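PDB 2XR1: cleavage and polyadenylation specificity factor 100 KD subunit from Methanosarcina mazei, which probably terminates transcription by cutting nascent RNA at the RNA polymerase exit channel, acting as a dimeric zinc-dependent nuclease of the metallo-beta-lactamase superfamily. Local coordinates for residues C177-A188 with C199-S207. Numbering follows the deposited sequence.
Sequences CTSKDQWVRVTA and CFLLSTPES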
# COMPACT_ATOMS: atom_id res chain seq x y z
N CYS B 177 0.27 2.83 23.05
CA CYS B 177 0.46 1.86 21.96
C CYS B 177 -0.55 0.73 22.18
O CYS B 177 -0.94 0.46 23.32
CB CYS B 177 1.88 1.30 21.97
SG CYS B 177 3.15 2.32 21.13
N THR B 178 -1.00 0.10 21.08
CA THR B 178 -2.03 -0.97 21.14
C THR B 178 -1.78 -2.22 20.27
O THR B 178 -2.57 -3.16 20.32
CB THR B 178 -3.43 -0.43 20.75
OG1 THR B 178 -3.34 0.32 19.53
CG2 THR B 178 -4.00 0.43 21.88
N SER B 179 -0.70 -2.24 19.49
CA SER B 179 -0.38 -3.44 18.73
C SER B 179 0.74 -4.24 19.38
O SER B 179 1.73 -3.68 19.88
CB SER B 179 0.00 -3.10 17.29
OG SER B 179 0.03 -4.29 16.49
N LYS B 180 0.57 -5.55 19.33
CA LYS B 180 1.63 -6.48 19.68
C LYS B 180 2.44 -6.89 18.43
O LYS B 180 3.09 -7.94 18.44
CB LYS B 180 1.00 -7.71 20.35
CG LYS B 180 1.97 -8.68 21.10
CD LYS B 180 3.24 -8.00 21.68
CE LYS B 180 4.05 -9.02 22.53
NZ LYS B 180 5.51 -8.69 22.62
N ASP B 181 2.40 -6.06 17.36
CA ASP B 181 3.15 -6.31 16.11
C ASP B 181 4.15 -5.21 15.96
O ASP B 181 3.90 -4.05 16.33
CB ASP B 181 2.27 -6.27 14.83
CG ASP B 181 1.35 -7.50 14.65
OD1 ASP B 181 1.54 -8.56 15.29
OD2 ASP B 181 0.41 -7.38 13.83
N GLN B 182 5.28 -5.53 15.35
CA GLN B 182 6.16 -4.48 14.93
C GLN B 182 6.51 -4.70 13.48
O GLN B 182 6.75 -5.85 13.07
CB GLN B 182 7.39 -4.31 15.84
CG GLN B 182 8.02 -5.59 16.41
CD GLN B 182 8.70 -5.36 17.79
OE1 GLN B 182 8.46 -4.35 18.46
NE2 GLN B 182 9.54 -6.31 18.20
N TRP B 183 6.41 -3.61 12.72
CA TRP B 183 6.89 -3.51 11.37
C TRP B 183 6.96 -2.04 10.98
O TRP B 183 6.40 -1.17 11.67
CB TRP B 183 6.03 -4.29 10.38
CG TRP B 183 4.57 -4.17 10.52
CD1 TRP B 183 3.74 -5.08 11.06
CD2 TRP B 183 3.74 -3.10 10.05
NE1 TRP B 183 2.46 -4.65 10.98
CE2 TRP B 183 2.44 -3.42 10.37
CE3 TRP B 183 3.99 -1.91 9.38
CZ2 TRP B 183 1.38 -2.59 10.07
CZ3 TRP B 183 2.95 -1.08 9.12
CH2 TRP B 183 1.65 -1.43 9.44
N VAL B 184 7.70 -1.77 9.92
CA VAL B 184 7.79 -0.46 9.36
C VAL B 184 7.75 -0.61 7.84
O VAL B 184 8.30 -1.56 7.29
CB VAL B 184 9.13 0.22 9.80
CG1 VAL B 184 9.14 1.69 9.44
CG2 VAL B 184 9.31 0.04 11.30
N ARG B 185 7.08 0.31 7.16
CA ARG B 185 7.07 0.32 5.71
C ARG B 185 6.88 1.70 5.13
O ARG B 185 6.42 2.58 5.77
CB ARG B 185 6.04 -0.63 5.20
CG ARG B 185 4.71 -0.47 5.82
CD ARG B 185 3.83 -1.62 5.41
NE ARG B 185 2.46 -1.22 5.65
CZ ARG B 185 1.42 -1.55 4.92
NH1 ARG B 185 1.52 -2.32 3.84
NH2 ARG B 185 0.25 -1.09 5.28
N VAL B 186 7.30 1.87 3.90
CA VAL B 186 7.15 3.12 3.17
C VAL B 186 6.35 2.90 1.89
O VAL B 186 6.74 2.04 1.09
CB VAL B 186 8.49 3.59 2.69
CG1 VAL B 186 8.32 4.83 1.85
CG2 VAL B 186 9.45 3.77 3.87
N THR B 187 5.25 3.64 1.71
CA THR B 187 4.46 3.63 0.47
C THR B 187 4.76 4.92 -0.25
O THR B 187 4.87 5.96 0.39
CB THR B 187 2.93 3.55 0.72
OG1 THR B 187 2.60 2.40 1.50
CG2 THR B 187 2.16 3.45 -0.61
N ALA B 188 4.91 4.86 -1.57
CA ALA B 188 5.20 6.06 -2.38
C ALA B 188 3.91 6.55 -3.03
O ALA B 188 3.17 5.76 -3.63
CB ALA B 188 6.26 5.76 -3.46
N CYS B 199 5.78 12.79 -2.20
CA CYS B 199 4.79 12.47 -1.18
C CYS B 199 4.98 11.00 -0.79
O CYS B 199 4.90 10.12 -1.65
CB CYS B 199 3.38 12.70 -1.72
SG CYS B 199 2.10 12.44 -0.48
N PHE B 200 5.29 10.72 0.48
CA PHE B 200 5.64 9.39 0.92
C PHE B 200 4.90 9.07 2.21
O PHE B 200 4.63 9.94 3.05
CB PHE B 200 7.16 9.29 1.14
CG PHE B 200 7.95 9.38 -0.11
CD1 PHE B 200 8.27 8.21 -0.84
CD2 PHE B 200 8.32 10.60 -0.61
CE1 PHE B 200 8.97 8.28 -2.03
CE2 PHE B 200 9.03 10.68 -1.84
CZ PHE B 200 9.35 9.52 -2.54
N LEU B 201 4.57 7.82 2.41
CA LEU B 201 3.91 7.44 3.67
C LEU B 201 4.84 6.52 4.41
O LEU B 201 5.22 5.54 3.86
CB LEU B 201 2.60 6.77 3.41
CG LEU B 201 1.77 6.58 4.67
CD1 LEU B 201 1.18 7.90 5.07
CD2 LEU B 201 0.67 5.41 4.45
N LEU B 202 5.23 6.88 5.64
CA LEU B 202 5.98 5.99 6.52
C LEU B 202 4.97 5.49 7.52
O LEU B 202 4.24 6.27 8.07
CB LEU B 202 7.08 6.77 7.23
CG LEU B 202 7.80 6.17 8.43
CD1 LEU B 202 8.60 4.91 8.09
CD2 LEU B 202 8.71 7.30 8.98
N SER B 203 4.90 4.18 7.73
CA SER B 203 3.85 3.67 8.56
C SER B 203 4.34 2.54 9.43
O SER B 203 5.31 1.83 9.10
CB SER B 203 2.62 3.26 7.73
OG SER B 203 2.79 1.99 7.13
N THR B 204 3.67 2.43 10.59
CA THR B 204 3.92 1.37 11.54
C THR B 204 2.54 0.89 11.92
O THR B 204 1.57 1.38 11.39
CB THR B 204 4.71 1.87 12.77
OG1 THR B 204 3.82 2.54 13.71
CG2 THR B 204 5.80 2.78 12.33
N PRO B 205 2.46 -0.08 12.81
CA PRO B 205 1.13 -0.49 13.22
C PRO B 205 0.35 0.58 13.97
O PRO B 205 -0.89 0.54 13.99
CB PRO B 205 1.38 -1.72 14.12
CG PRO B 205 2.71 -2.24 13.70
CD PRO B 205 3.49 -1.08 13.13
N GLU B 206 1.06 1.53 14.58
CA GLU B 206 0.42 2.58 15.40
C GLU B 206 0.35 3.90 14.63
O GLU B 206 -0.36 4.80 15.03
CB GLU B 206 1.21 2.86 16.68
CG GLU B 206 1.73 1.64 17.45
CD GLU B 206 0.68 0.95 18.32
OE1 GLU B 206 -0.43 1.51 18.52
OE2 GLU B 206 0.99 -0.17 18.83
N SER B 207 1.10 4.05 13.56
CA SER B 207 1.32 5.38 13.08
C SER B 207 1.52 5.47 11.59
O SER B 207 2.03 4.56 10.95
CB SER B 207 2.53 5.95 13.81
OG SER B 207 2.26 5.86 15.20
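Pro205 lies flat over one face of the Trp183 indole, a textbook proline–tryptophan CH-pi contact: its CD sits 3.7 Å from the centroid of the six-membered ring and only 10° off the ring normal, while CG rests over the CE2–NE1 bond of the five-membered ring, 3.5 Å from Trp183 CE2. The indole is brought there by a chi1 of 44°, which sets CG between the backbone N and carbonyl carbon and sends the ring out toward residues 203-205. Its far end reaches Thr204, with CH2 3.4 Å from Thr204 O, and Ser203 OG comes up in the ring plane at the edge. Tyr226 of the second subunit meets the same indole with its plane roughly perpendicular, placing this stack at the dimer interface. Beyond it, Glu206 bends at chi2 (-80°) and turns its carboxylate to the backbone of the incoming loop. Ser179 N donates to OE2 at 2.8 Å and Thr178 N to OE1 at 3.0 Å, both on the syn side and somewhat out of the carboxylate plane, so two successive amides grip one acid group. From Arg185 to Ala188 the chains settle into the antiparallel hairpin of strands 185-190 and 199-203, part of the first sheet of the metallo-beta-lactamase fold, with strand 636-638 on the far side of 185-190. Arg185 and Ser203 form a hydrogen-bonded pair, and Ser203 OG lies 3.4 Å from Arg185 CG; the guanidinium itself goes on to a salt bridge with Glu231 of the second subunit. The opposite face of the hairpin is apolar: Val184 CG1 meets Leu202 CD1 at 3.5 Å, the two side chains crossing at a slant against Ile343 of the second sheet, and Phe200 stands beside Ala188 CB, its side chain about 7 Å from those of the zinc ligands His250 and His607.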